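Local coordinates for protein transcription termination factor NusA (Planctomyces limnophilus, PDB 4MTN) that probably takes part in both transcription termination and antitermination, binding the core of RNA polymerase and the nascent RNA, at residues A[267-272]-A[280-285]; A[276-281]-A[309-314]; A[320-325]-A[347-352]. One frame throughout, in Å; residues are numbered along the deposited sequence.

Contact 1 of 3, residues A[267-272]-A[280-285]; sequences VEDVIL and LVLVRD
Glu268 sets its CG anti to its own carbonyl carbon (chi1 -81°) and bends at chi2 (69°), a fold that carries its carboxylate across to Arg284. There OE1 of Glu268 takes a weak hydrogen bond from Arg284 N. Arg284 runs extended from CG to NE and crosses the glutamate at about a right angle, with Glu268 OE2 3.3 Å from Arg284 CD. The salt bridge from Glu268 OE2 to Arg284 NE is long, at 3.7 Å, and rests on charge alone because the oxygen stands well out of the guanidinium plane; Glu266 holds the arginine's far end more firmly. Along the backbone, Glu268 N reaches Leu282 O at 3.0 Å, Leu282 N binds Asp269 O, and Ile271 N donates to Leu280 O at 2.7 Å. Ile271 and Leu280 point the same way, with Ile271 CB 3.7 Å from Leu280 CB. Ile271 CD1 lies 4.1 Å from Leu282 CD1, on a face where Leu318 of helix 316-330 touches Leu280 and Leu282. Val267 CG1 meets Val281 CG1 at 3.7 Å on the other face, next to helix 254-261. The strands form an antiparallel beta hairpin opening the sheet of what is probably the second KH domain of NusA, of type II.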
ATOM      1  N   VAL A 267       3.382  13.373 -27.041  1.00 77.99           N
ATOM      2  CA  VAL A 267       3.130  14.614 -26.318  1.00 76.57           C
ATOM      3  C   VAL A 267       3.821  15.811 -26.968  1.00 84.83           C
ATOM      4  O   VAL A 267       5.008  15.755 -27.290  1.00 84.09           O
ATOM      5  CB  VAL A 267       3.593  14.499 -24.851  1.00 70.27           C
ATOM      6  CG1 VAL A 267       3.501  15.844 -24.147  1.00 73.34           C
ATOM      7  CG2 VAL A 267       2.773  13.448 -24.119  1.00 66.90           C
ATOM      8  N   GLU A 268       3.071  16.892 -27.158  1.00 96.03           N
ATOM      9  CA  GLU A 268       3.621  18.121 -27.718  1.00101.22           C
ATOM     10  C   GLU A 268       4.332  18.951 -26.653  1.00100.70           C
ATOM     11  O   GLU A 268       5.552  19.116 -26.696  1.00108.67           O
ATOM     12  CB  GLU A 268       2.518  18.951 -28.382  1.00109.31           C
ATOM     13  CG  GLU A 268       2.148  18.498 -29.789  1.00118.64           C
ATOM     14  CD  GLU A 268       1.453  17.150 -29.814  1.00123.57           C
ATOM     15  OE1 GLU A 268       0.895  16.743 -28.773  1.00125.64           O
ATOM     16  OE2 GLU A 268       1.466  16.494 -30.877  1.00126.26           O
ATOM     17  N   ASP A 269       3.567  19.474 -25.699  1.00 91.66           N
ATOM     18  CA  ASP A 269       4.130  20.308 -24.641  1.00 86.22           C
ATOM     19  C   ASP A 269       3.876  19.738 -23.250  1.00 78.28           C
ATOM     20  O   ASP A 269       2.845  19.114 -22.998  1.00 74.27           O
ATOM     21  CB  ASP A 269       3.563  21.727 -24.721  1.00 90.21           C
ATOM     22  CG  ASP A 269       4.198  22.551 -25.821  1.00 98.50           C
ATOM     23  OD1 ASP A 269       5.389  22.328 -26.121  1.00101.91           O
ATOM     24  OD2 ASP A 269       3.505  23.424 -26.385  1.00101.49           O
ATOM     25  N   VAL A 270       4.829  19.959 -22.350  1.00 76.07           N
ATOM     26  CA  VAL A 270       4.680  19.580 -20.952  1.00 72.39           C
ATOM     27  C   VAL A 270       4.774  20.818 -20.069  1.00 76.06           C
ATOM     28  O   VAL A 270       5.827  21.452 -19.982  1.00 77.89           O
ATOM     29  CB  VAL A 270       5.746  18.556 -20.517  1.00 67.19           C
ATOM     30  CG1 VAL A 270       5.675  18.320 -19.016  1.00 65.50           C
ATOM     31  CG2 VAL A 270       5.569  17.251 -21.277  1.00 64.60           C
ATOM     32  N   ILE A 271       3.668  21.160 -19.416  1.00 76.26           N
ATOM     33  CA  ILE A 271       3.600  22.366 -18.600  1.00 77.28           C
ATOM     34  C   ILE A 271       3.464  22.029 -17.117  1.00 77.22           C
ATOM     35  O   ILE A 271       2.587  21.261 -16.723  1.00 75.79           O
ATOM     36  CB  ILE A 271       2.423  23.263 -19.027  1.00 77.79           C
ATOM     37  CG1 ILE A 271       2.494  23.548 -20.530  1.00 77.71           C
ATOM     38  CG2 ILE A 271       2.417  24.558 -18.227  1.00 79.73           C
ATOM     39  CD1 ILE A 271       1.327  24.354 -21.059  1.00 77.95           C
ATOM     40  N   LEU A 272       4.339  22.610 -16.303  1.00 77.79           N
ATOM     41  CA  LEU A 272       4.337  22.355 -14.867  1.00 76.74           C
ATOM     42  C   LEU A 272       3.556  23.425 -14.107  1.00 76.96           C
ATOM     43  O   LEU A 272       3.814  24.619 -14.257  1.00 78.40           O
ATOM     44  CB  LEU A 272       5.771  22.280 -14.333  1.00 76.82           C
ATOM     45  CG  LEU A 272       6.546  20.969 -14.506  1.00 74.85           C
ATOM     46  CD1 LEU A 272       6.935  20.728 -15.958  1.00 74.58           C
ATOM     47  CD2 LEU A 272       7.778  20.961 -13.613  1.00 74.63           C
ATOM     48  N   LEU A 280       0.508  19.896 -16.852  1.00 70.68           N
ATOM     49  CA  LEU A 280      -0.401  20.113 -17.968  1.00 75.58           C
ATOM     50  C   LEU A 280       0.203  19.581 -19.265  1.00 76.57           C
ATOM     51  O   LEU A 280       1.200  20.106 -19.760  1.00 79.05           O
ATOM     52  CB  LEU A 280      -0.736  21.599 -18.105  1.00 79.48           C
ATOM     53  CG  LEU A 280      -1.902  21.954 -19.026  1.00 81.91           C
ATOM     54  CD1 LEU A 280      -3.176  21.263 -18.565  1.00 83.22           C
ATOM     55  CD2 LEU A 280      -2.097  23.461 -19.078  1.00 83.06           C
ATOM     56  N   VAL A 281      -0.412  18.535 -19.809  1.00 72.58           N
ATOM     57  CA  VAL A 281       0.099  17.883 -21.008  1.00 71.23           C
ATOM     58  C   VAL A 281      -0.737  18.226 -22.239  1.00 71.37           C
ATOM     59  O   VAL A 281      -1.939  17.958 -22.280  1.00 70.79           O
ATOM     60  CB  VAL A 281       0.141  16.352 -20.832  1.00 69.10           C
ATOM     61  CG1 VAL A 281       0.423  15.667 -22.159  1.00 70.23           C
ATOM     62  CG2 VAL A 281       1.185  15.968 -19.794  1.00 67.54           C
ATOM     63  N   LEU A 282      -0.092  18.822 -23.237  1.00 71.05           N
ATOM     64  CA  LEU A 282      -0.765  19.197 -24.476  1.00 72.74           C
ATOM     65  C   LEU A 282      -0.657  18.093 -25.525  1.00 76.06           C
ATOM     66  O   LEU A 282       0.438  17.633 -25.853  1.00 73.92           O
ATOM     67  CB  LEU A 282      -0.190  20.504 -25.021  1.00 74.21           C
ATOM     68  CG  LEU A 282      -0.501  21.741 -24.177  1.00 73.55           C
ATOM     69  CD1 LEU A 282       0.130  22.982 -24.782  1.00 77.72           C
ATOM     70  CD2 LEU A 282      -2.005  21.914 -24.036  1.00 72.03           C
ATOM     71  N   VAL A 283      -1.805  17.679 -26.050  1.00 76.97           N
ATOM     72  CA  VAL A 283      -1.878  16.545 -26.963  1.00 75.74           C
ATOM     73  C   VAL A 283      -2.813  16.839 -28.136  1.00 81.92           C
ATOM     74  O   VAL A 283      -3.912  17.358 -27.946  1.00 86.70           O
ATOM     75  CB  VAL A 283      -2.348  15.273 -26.218  1.00 72.65           C
ATOM     76  CG1 VAL A 283      -2.876  14.235 -27.184  1.00 72.90           C
ATOM     77  CG2 VAL A 283      -1.217  14.699 -25.376  1.00 70.79           C
ATOM     78  N   ARG A 284      -2.369  16.508 -29.346  1.00 82.52           N
ATOM     79  CA  ARG A 284      -3.161  16.737 -30.551  1.00 84.30           C
ATOM     80  C   ARG A 284      -4.420  15.871 -30.564  1.00 83.42           C
ATOM     81  O   ARG A 284      -4.495  14.860 -29.868  1.00 80.20           O
ATOM     82  CB  ARG A 284      -2.319  16.469 -31.800  1.00 88.53           C
ATOM     83  CG  ARG A 284      -1.555  15.156 -31.759  1.00 89.98           C
ATOM     84  CD  ARG A 284      -0.663  14.988 -32.979  1.00 93.55           C
ATOM     85  NE  ARG A 284       0.120  13.758 -32.913  1.00 96.18           N
ATOM     86  CZ  ARG A 284       1.030  13.400 -33.812  1.00 99.23           C
ATOM     87  NH1 ARG A 284       1.278  14.181 -34.855  1.00104.39           N
ATOM     88  NH2 ARG A 284       1.694  12.261 -33.669  1.00 97.90           N
ATOM     89  N   ASP A 285      -5.402  16.283 -31.362  1.00 87.83           N
ATOM     90  CA  ASP A 285      -6.733  15.676 -31.361  1.00 90.81           C
ATOM     91  C   ASP A 285      -6.741  14.162 -31.576  1.00 91.20           C
ATOM     92  O   ASP A 285      -7.429  13.436 -30.859  1.00 87.06           O
ATOM     93  CB  ASP A 285      -7.606  16.339 -32.429  1.00 96.37           C
ATOM     94  CG  ASP A 285      -7.708  17.839 -32.248  1.00 99.76           C
ATOM     95  OD1 ASP A 285      -8.555  18.286 -31.446  1.00100.14           O
ATOM     96  OD2 ASP A 285      -6.940  18.571 -32.907  1.00102.80           O
TER

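Contact 2 of 3, residues A[276-281]-A[309-314]; sequences LGRVLV and DIDVMT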
ATOM      1  N   LEU A 276      -0.863  23.854  -8.167  1.00 63.29           N
ATOM      2  CA  LEU A 276      -1.924  22.855  -8.185  1.00 58.89           C
ATOM      3  C   LEU A 276      -1.360  21.442  -8.104  1.00 55.46           C
ATOM      4  O   LEU A 276      -2.114  20.469  -8.048  1.00 51.48           O
ATOM      5  CB  LEU A 276      -2.781  23.002  -9.442  1.00 59.74           C
ATOM      6  CG  LEU A 276      -3.857  24.085  -9.403  1.00 61.52           C
ATOM      7  CD1 LEU A 276      -4.535  24.212 -10.754  1.00 62.17           C
ATOM      8  CD2 LEU A 276      -4.875  23.774  -8.315  1.00 61.32           C
ATOM      9  N   GLY A 277      -0.033  21.337  -8.087  1.00 56.88           N
ATOM     10  CA  GLY A 277       0.634  20.047  -8.105  1.00 61.16           C
ATOM     11  C   GLY A 277       0.241  19.275  -9.348  1.00 65.25           C
ATOM     12  O   GLY A 277       0.036  18.062  -9.307  1.00 61.36           O
ATOM     13  N   ARG A 278       0.141  19.994 -10.462  1.00 72.17           N
ATOM     14  CA  ARG A 278      -0.413  19.442 -11.690  1.00 74.16           C
ATOM     15  C   ARG A 278       0.509  19.650 -12.887  1.00 77.66           C
ATOM     16  O   ARG A 278       1.049  20.736 -13.086  1.00 83.46           O
ATOM     17  CB  ARG A 278      -1.781  20.072 -11.967  1.00 76.55           C
ATOM     18  CG  ARG A 278      -2.354  19.775 -13.341  1.00 81.22           C
ATOM     19  CD  ARG A 278      -3.571  20.640 -13.619  1.00 86.32           C
ATOM     20  NE  ARG A 278      -4.602  20.479 -12.598  1.00 88.28           N
ATOM     21  CZ  ARG A 278      -5.678  21.252 -12.495  1.00 90.58           C
ATOM     22  NH1 ARG A 278      -5.866  22.247 -13.351  1.00 92.51           N
ATOM     23  NH2 ARG A 278      -6.565  21.034 -11.534  1.00 89.98           N
ATOM     24  N   VAL A 279       0.690  18.597 -13.677  1.00 72.69           N
ATOM     25  CA  VAL A 279       1.410  18.708 -14.939  1.00 69.97           C
ATOM     26  C   VAL A 279       0.410  18.818 -16.082  1.00 69.61           C
ATOM     27  O   VAL A 279      -0.441  17.947 -16.260  1.00 70.39           O
ATOM     28  CB  VAL A 279       2.342  17.504 -15.183  1.00 65.98           C
ATOM     29  CG1 VAL A 279       2.884  17.530 -16.605  1.00 65.06           C
ATOM     30  CG2 VAL A 279       3.480  17.501 -14.178  1.00 64.08           C
ATOM     31  N   LEU A 280       0.508  19.896 -16.852  1.00 70.68           N
ATOM     32  CA  LEU A 280      -0.401  20.113 -17.968  1.00 75.58           C
ATOM     33  C   LEU A 280       0.203  19.581 -19.265  1.00 76.57           C
ATOM     34  O   LEU A 280       1.200  20.106 -19.760  1.00 79.05           O
ATOM     35  CB  LEU A 280      -0.736  21.599 -18.105  1.00 79.48           C
ATOM     36  CG  LEU A 280      -1.902  21.954 -19.026  1.00 81.91           C
ATOM     37  CD1 LEU A 280      -3.176  21.263 -18.565  1.00 83.22           C
ATOM     38  CD2 LEU A 280      -2.097  23.461 -19.078  1.00 83.06           C
ATOM     39  N   VAL A 281      -0.412  18.535 -19.809  1.00 72.58           N
ATOM     40  CA  VAL A 281       0.099  17.883 -21.008  1.00 71.23           C
ATOM     41  C   VAL A 281      -0.737  18.226 -22.239  1.00 71.37           C
ATOM     42  O   VAL A 281      -1.939  17.958 -22.280  1.00 70.79           O
ATOM     43  CB  VAL A 281       0.141  16.352 -20.832  1.00 69.10           C
ATOM     44  CG1 VAL A 281       0.423  15.667 -22.159  1.00 70.23           C
ATOM     45  CG2 VAL A 281       1.185  15.968 -19.794  1.00 67.54           C
ATOM     46  N   ASP A 309      -0.218  15.354 -11.010  1.00 65.43           N
ATOM     47  CA  ASP A 309      -1.541  15.233 -11.609  1.00 67.52           C
ATOM     48  C   ASP A 309      -1.484  15.656 -13.071  1.00 68.83           C
ATOM     49  O   ASP A 309      -1.202  16.811 -13.381  1.00 70.44           O
ATOM     50  CB  ASP A 309      -2.564  16.076 -10.845  1.00 73.63           C
ATOM     51  CG  ASP A 309      -3.932  16.065 -11.499  1.00 78.01           C
ATOM     52  OD1 ASP A 309      -4.616  15.021 -11.435  1.00 79.01           O
ATOM     53  OD2 ASP A 309      -4.325  17.103 -12.074  1.00 79.69           O
ATOM     54  N   ILE A 310      -1.746  14.712 -13.968  1.00 67.69           N
ATOM     55  CA  ILE A 310      -1.662  14.983 -15.396  1.00 62.19           C
ATOM     56  C   ILE A 310      -3.020  15.364 -15.975  1.00 61.91           C
ATOM     57  O   ILE A 310      -3.985  14.607 -15.872  1.00 57.82           O
ATOM     58  CB  ILE A 310      -1.105  13.771 -16.164  1.00 57.66           C
ATOM     59  CG1 ILE A 310       0.312  13.447 -15.688  1.00 54.73           C
ATOM     60  CG2 ILE A 310      -1.120  14.033 -17.661  1.00 55.95           C
ATOM     61  CD1 ILE A 310       0.957  12.298 -16.433  1.00 52.34           C
ATOM     62  N   ASP A 311      -3.086  16.544 -16.581  1.00 67.17           N
ATOM     63  CA  ASP A 311      -4.304  17.009 -17.234  1.00 71.52           C
ATOM     64  C   ASP A 311      -4.075  17.102 -18.739  1.00 68.38           C
ATOM     65  O   ASP A 311      -3.306  17.942 -19.206  1.00 68.92           O
ATOM     66  CB  ASP A 311      -4.735  18.365 -16.670  1.00 78.90           C
ATOM     67  CG  ASP A 311      -6.215  18.634 -16.861  1.00 79.85           C
ATOM     68  OD1 ASP A 311      -6.832  17.996 -17.740  1.00 80.23           O
ATOM     69  OD2 ASP A 311      -6.761  19.486 -16.130  1.00 83.89           O
ATOM     70  N   VAL A 312      -4.744  16.238 -19.496  1.00 67.11           N
ATOM     71  CA  VAL A 312      -4.531  16.167 -20.938  1.00 68.17           C
ATOM     72  C   VAL A 312      -5.545  16.996 -21.718  1.00 72.66           C
ATOM     73  O   VAL A 312      -6.750  16.746 -21.660  1.00 75.49           O
ATOM     74  CB  VAL A 312      -4.584  14.714 -21.441  1.00 63.46           C
ATOM     75  CG1 VAL A 312      -4.511  14.675 -22.959  1.00 66.30           C
ATOM     76  CG2 VAL A 312      -3.453  13.909 -20.834  1.00 61.20           C
HETATM   77  N   MSE A 313      -5.041  17.987 -22.446  1.00 75.30           N
HETATM   78  CA  MSE A 313      -5.868  18.836 -23.293  1.00 80.12           C
HETATM   79  C   MSE A 313      -5.186  19.068 -24.635  1.00 80.50           C
HETATM   80  O   MSE A 313      -4.006  18.760 -24.800  1.00 78.62           O
HETATM   81  CB  MSE A 313      -6.144  20.183 -22.618  1.00 82.90           C
HETATM   82  CG  MSE A 313      -6.793  20.094 -21.249  1.00 86.19           C
HETATM   83 SE   MSE A 313      -6.964  21.846 -20.415  1.00159.46          SE
HETATM   84  CE  MSE A 313      -8.207  22.654 -21.679  1.00105.93           C
ATOM     85  N   THR A 314      -5.931  19.607 -25.595  1.00 81.35           N
ATOM     86  CA  THR A 314      -5.327  20.070 -26.836  1.00 85.51           C
ATOM     87  C   THR A 314      -4.901  21.520 -26.641  1.00 87.61           C
ATOM     88  O   THR A 314      -5.140  22.100 -25.582  1.00 85.87           O
ATOM     89  CB  THR A 314      -6.290  19.958 -28.034  1.00 87.94           C
ATOM     90  OG1 THR A 314      -7.297  20.974 -27.942  1.00 88.83           O
ATOM     91  CG2 THR A 314      -6.954  18.589 -28.061  1.00 87.36           C
TER
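Val279 and Val281 carry the backbone bonding to strand 309-313, each using both its N-H and its carbonyl. Val279 N donates to Asp309 O and Val279 O accepts from Asp311 N at 3.0 Å; one step on, Val281 N donates to Asp311 O and Val281 O accepts from Met313 N at 3.1 Å. Asp309 N begins the series with a bond to Gly277 O. Gly277 and Arg278 form a G1 beta bulge against strand 269-273, and the positive phi of the first position suits glycine. The strands run parallel, 25° apart, as expected for the central and last strands of a type II KH sheet, which are joined through helices 285-292 and 297-306.

Charged groups gather on the face of Arg278. Its CG is anti to the backbone N and the chain turns at chi3 (-56°), leaving NE 3.4 Å from Asp309 OD2 in a salt bridge whose hydrogen bond is weak. Asp311 OD2 lies over one guanidinium face, toward its rim, 4.0 Å from Arg278 NH1; this is too far for a salt bridge, and only the opposite charges act. The two planes are 82° apart. Leu276 CD1 packs over the rim of the opposite face. A firmer partner is Asp353, which forms a salt bridge with NH2.

Apolar contacts occupy both faces. Val281 CG2 lies 3.7 Å from Ile310 CG2, and Val281 CB is 4.3 Å from Val312 CG2, where Val299 touches Ile310 and Val312. On the Arg278 side, Leu280 lies beside Asp311, pointing the same way, with Leu280 CD1 3.8 Å from Asp311 CB and 4.3 Å from SE of selenomethionine Met313.

Contact 3 of 3, residues A[320-325]-A[347-352]; sequences QQLDQA and GFLSFE
Leu349 packs with both branches of its side chain against one flank of helix 316-330, in the turn that follows helix 337-345 of the helix-hairpin-helix domain. Its CG is anti to its own carbonyl carbon (chi1 -61°), which, with chi2 at 175°, turns CD1 toward Gln321 and CD2 toward Leu322. CD1 of Leu349 meets Gln321 CG at 3.6 Å, where the two chains cross at about a right angle, and Leu349 CD2 lies 3.8 Å from Leu322 CD2. Ala325 CB fits against the backbone of the turn, 3.4 Å from Leu349 O. With an alanine at Leu349, both methyls gone, Leu322 CD2 and Gln321 CG would probably lose this partner and a gap would open between helix and turn. Val344 of helix 337-345 also touches Leu322 and Ala325. Further out, Gly347 ends that helix with a Schellman motif, and its positive phi (106°) steers the chain into the turn. Phe348 projects away from the 320-325 segment and packs on Leu343 and Tyr329. Beyond Leu349 the backbone is held by two side chains: Asp353 OD2 accepts a hydrogen bond from Ser350 N, and the hydroxyl OH of Tyr329 is hydrogen-bonded to Ser350 O.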
ATOM      1  N   GLN A 320      -9.111  28.258 -25.332  1.00 96.77           N
ATOM      2  CA  GLN A 320     -10.506  28.507 -24.997  1.00 98.18           C
ATOM      3  C   GLN A 320     -10.699  28.455 -23.486  1.00 91.78           C
ATOM      4  O   GLN A 320     -11.523  29.180 -22.927  1.00 91.79           O
ATOM      5  CB  GLN A 320     -11.413  27.487 -25.688  1.00104.33           C
ATOM      6  CG  GLN A 320     -12.893  27.660 -25.395  1.00110.05           C
ATOM      7  CD  GLN A 320     -13.738  26.563 -26.008  1.00115.88           C
ATOM      8  OE1 GLN A 320     -13.234  25.712 -26.741  1.00118.59           O
ATOM      9  NE2 GLN A 320     -15.032  26.576 -25.711  1.00117.77           N
ATOM     10  N   GLN A 321      -9.923  27.599 -22.829  1.00 87.85           N
ATOM     11  CA  GLN A 321     -10.015  27.429 -21.384  1.00 84.88           C
ATOM     12  C   GLN A 321      -9.439  28.637 -20.651  1.00 83.76           C
ATOM     13  O   GLN A 321      -9.938  29.027 -19.596  1.00 81.82           O
ATOM     14  CB  GLN A 321      -9.290  26.155 -20.947  1.00 83.77           C
ATOM     15  CG  GLN A 321      -9.865  25.507 -19.701  1.00 82.93           C
ATOM     16  CD  GLN A 321     -11.088  24.664 -19.999  1.00 84.25           C
ATOM     17  OE1 GLN A 321     -11.256  24.167 -21.113  1.00 84.05           O
ATOM     18  NE2 GLN A 321     -11.951  24.498 -19.003  1.00 85.28           N
ATOM     19  N   LEU A 322      -8.388  29.224 -21.215  1.00 86.29           N
ATOM     20  CA  LEU A 322      -7.741  30.386 -20.612  1.00 85.70           C
ATOM     21  C   LEU A 322      -8.638  31.619 -20.682  1.00 85.74           C
ATOM     22  O   LEU A 322      -8.697  32.406 -19.738  1.00 84.98           O
ATOM     23  CB  LEU A 322      -6.404  30.679 -21.300  1.00 87.55           C
ATOM     24  CG  LEU A 322      -5.371  29.550 -21.374  1.00 86.23           C
ATOM     25  CD1 LEU A 322      -4.131  30.002 -22.128  1.00 88.36           C
ATOM     26  CD2 LEU A 322      -5.004  29.037 -19.991  1.00 82.60           C
ATOM     27  N   ASP A 323      -9.332  31.779 -21.805  1.00 87.97           N
ATOM     28  CA  ASP A 323     -10.205  32.930 -22.016  1.00 90.13           C
ATOM     29  C   ASP A 323     -11.410  32.907 -21.083  1.00 85.77           C
ATOM     30  O   ASP A 323     -11.783  33.931 -20.511  1.00 84.75           O
ATOM     31  CB  ASP A 323     -10.677  32.984 -23.471  1.00 96.63           C
ATOM     32  CG  ASP A 323      -9.553  33.286 -24.441  1.00101.02           C
ATOM     33  OD1 ASP A 323      -8.640  34.057 -24.076  1.00103.08           O
ATOM     34  OD2 ASP A 323      -9.582  32.753 -25.571  1.00102.63           O
ATOM     35  N   GLN A 324     -12.017  31.734 -20.935  1.00 83.03           N
ATOM     36  CA  GLN A 324     -13.206  31.588 -20.104  1.00 81.60           C
ATOM     37  C   GLN A 324     -12.874  31.678 -18.619  1.00 78.07           C
ATOM     38  O   GLN A 324     -13.683  32.154 -17.824  1.00 80.92           O
ATOM     39  CB  GLN A 324     -13.906  30.260 -20.403  1.00 83.69           C
ATOM     40  CG  GLN A 324     -14.441  30.151 -21.821  1.00 90.79           C
ATOM     41  CD  GLN A 324     -15.083  28.806 -22.099  1.00 93.37           C
ATOM     42  OE1 GLN A 324     -15.269  27.995 -21.192  1.00 94.46           O
ATOM     43  NE2 GLN A 324     -15.425  28.563 -23.359  1.00 93.80           N
ATOM     44  N   ALA A 325     -11.682  31.221 -18.251  1.00 72.72           N
ATOM     45  CA  ALA A 325     -11.262  31.214 -16.852  1.00 67.49           C
ATOM     46  C   ALA A 325     -11.081  32.630 -16.310  1.00 70.85           C
ATOM     47  O   ALA A 325     -11.357  32.893 -15.138  1.00 70.91           O
ATOM     48  CB  ALA A 325      -9.979  30.418 -16.690  1.00 60.25           C
ATOM     49  N   GLY A 347      -2.016  28.227 -13.972  1.00 66.79           N
ATOM     50  CA  GLY A 347      -2.624  26.922 -14.171  1.00 66.50           C
ATOM     51  C   GLY A 347      -4.013  26.737 -13.587  1.00 68.35           C
ATOM     52  O   GLY A 347      -4.585  25.650 -13.674  1.00 66.13           O
ATOM     53  N   PHE A 348      -4.560  27.793 -12.994  1.00 70.75           N
ATOM     54  CA  PHE A 348      -5.907  27.732 -12.435  1.00 64.18           C
ATOM     55  C   PHE A 348      -6.949  28.020 -13.511  1.00 65.23           C
ATOM     56  O   PHE A 348      -6.952  29.093 -14.113  1.00 67.54           O
ATOM     57  CB  PHE A 348      -6.053  28.716 -11.274  1.00 62.50           C
ATOM     58  CG  PHE A 348      -5.170  28.401 -10.103  1.00 61.34           C
ATOM     59  CD1 PHE A 348      -5.621  27.586  -9.078  1.00 58.90           C
ATOM     60  CD2 PHE A 348      -3.887  28.917 -10.027  1.00 61.68           C
ATOM     61  CE1 PHE A 348      -4.810  27.294  -8.000  1.00 58.60           C
ATOM     62  CE2 PHE A 348      -3.072  28.626  -8.951  1.00 60.86           C
ATOM     63  CZ  PHE A 348      -3.534  27.812  -7.938  1.00 52.07           C
ATOM     64  N   LEU A 349      -7.833  27.056 -13.747  1.00 64.65           N
ATOM     65  CA  LEU A 349      -8.823  27.175 -14.811  1.00 65.41           C
ATOM     66  C   LEU A 349     -10.248  27.177 -14.265  1.00 59.36           C
ATOM     67  O   LEU A 349     -10.964  28.171 -14.387  1.00 61.59           O
ATOM     68  CB  LEU A 349      -8.649  26.043 -15.824  1.00 67.23           C
ATOM     69  CG  LEU A 349      -7.293  26.016 -16.535  1.00 71.64           C
ATOM     70  CD1 LEU A 349      -7.166  24.785 -17.421  1.00 76.48           C
ATOM     71  CD2 LEU A 349      -7.087  27.290 -17.343  1.00 71.18           C
ATOM     72  N   SER A 350     -10.657  26.062 -13.671  1.00 52.71           N
ATOM     73  CA  SER A 350     -12.003  25.943 -13.121  1.00 59.11           C
ATOM     74  C   SER A 350     -12.089  26.547 -11.723  1.00 62.62           C
ATOM     75  O   SER A 350     -11.089  27.015 -11.176  1.00 63.35           O
ATOM     76  CB  SER A 350     -12.437  24.477 -13.086  1.00 59.19           C
ATOM     77  OG  SER A 350     -11.598  23.717 -12.234  1.00 59.30           O
ATOM     78  N   PHE A 351     -13.287  26.527 -11.145  1.00 65.61           N
ATOM     79  CA  PHE A 351     -13.490  27.031  -9.791  1.00 64.23           C
ATOM     80  C   PHE A 351     -13.036  26.001  -8.765  1.00 62.75           C
ATOM     81  O   PHE A 351     -12.768  26.337  -7.612  1.00 62.11           O
ATOM     82  CB  PHE A 351     -14.957  27.400  -9.564  1.00 50.57           C
ATOM     83  CG  PHE A 351     -15.365  28.691 -10.216  1.00 55.68           C
ATOM     84  CD1 PHE A 351     -15.150  29.902  -9.579  1.00 51.60           C
ATOM     85  CD2 PHE A 351     -15.961  28.695 -11.466  1.00 58.70           C
ATOM     86  CE1 PHE A 351     -15.520  31.092 -10.176  1.00 52.47           C
ATOM     87  CE2 PHE A 351     -16.334  29.882 -12.068  1.00 60.69           C
ATOM     88  CZ  PHE A 351     -16.114  31.083 -11.422  1.00 53.25           C
ATOM     89  N   GLU A 352     -12.953  24.747  -9.196  1.00 65.32           N
ATOM     90  CA  GLU A 352     -12.440  23.675  -8.351  1.00 66.63           C
ATOM     91  C   GLU A 352     -10.974  23.925  -8.020  1.00 61.87           C
ATOM     92  O   GLU A 352     -10.539  23.724  -6.887  1.00 60.08           O
ATOM     93  CB  GLU A 352     -12.600  22.316  -9.039  1.00 74.54           C
ATOM     94  CG  GLU A 352     -14.022  21.771  -9.056  1.00 84.55           C
ATOM     95  CD  GLU A 352     -14.921  22.474 -10.061  1.00 94.77           C
ATOM     96  OE1 GLU A 352     -14.420  23.321 -10.830  1.00 97.13           O
ATOM     97  OE2 GLU A 352     -16.134  22.177 -10.078  1.00 97.19           O
TER

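Overall arrangement
Contacts 1 and 2 overlap along the C-terminal half of the chain and contact 3 follows; all three lie on the same side of the chain's centre. Contacts 1 and 2, centres about 8 Å apart, share strand 278-282, the middle strand of a three-stranded mixed sheet: contact 1 pairs it with 269-273 and contact 2 with 309-313. A probable hydrogen bond from Val283 N to Met313 O continues the second pairing. Contact 3 lies about 13 Å from contact 2 and about 16 Å from contact 1, centre to centre. Helix 316-330 follows directly after strand 309-313, and Leu276 touches Gly347 and Phe348. The KH sheet is thus connected by both sequence and packing to the helix-hairpin-helix region.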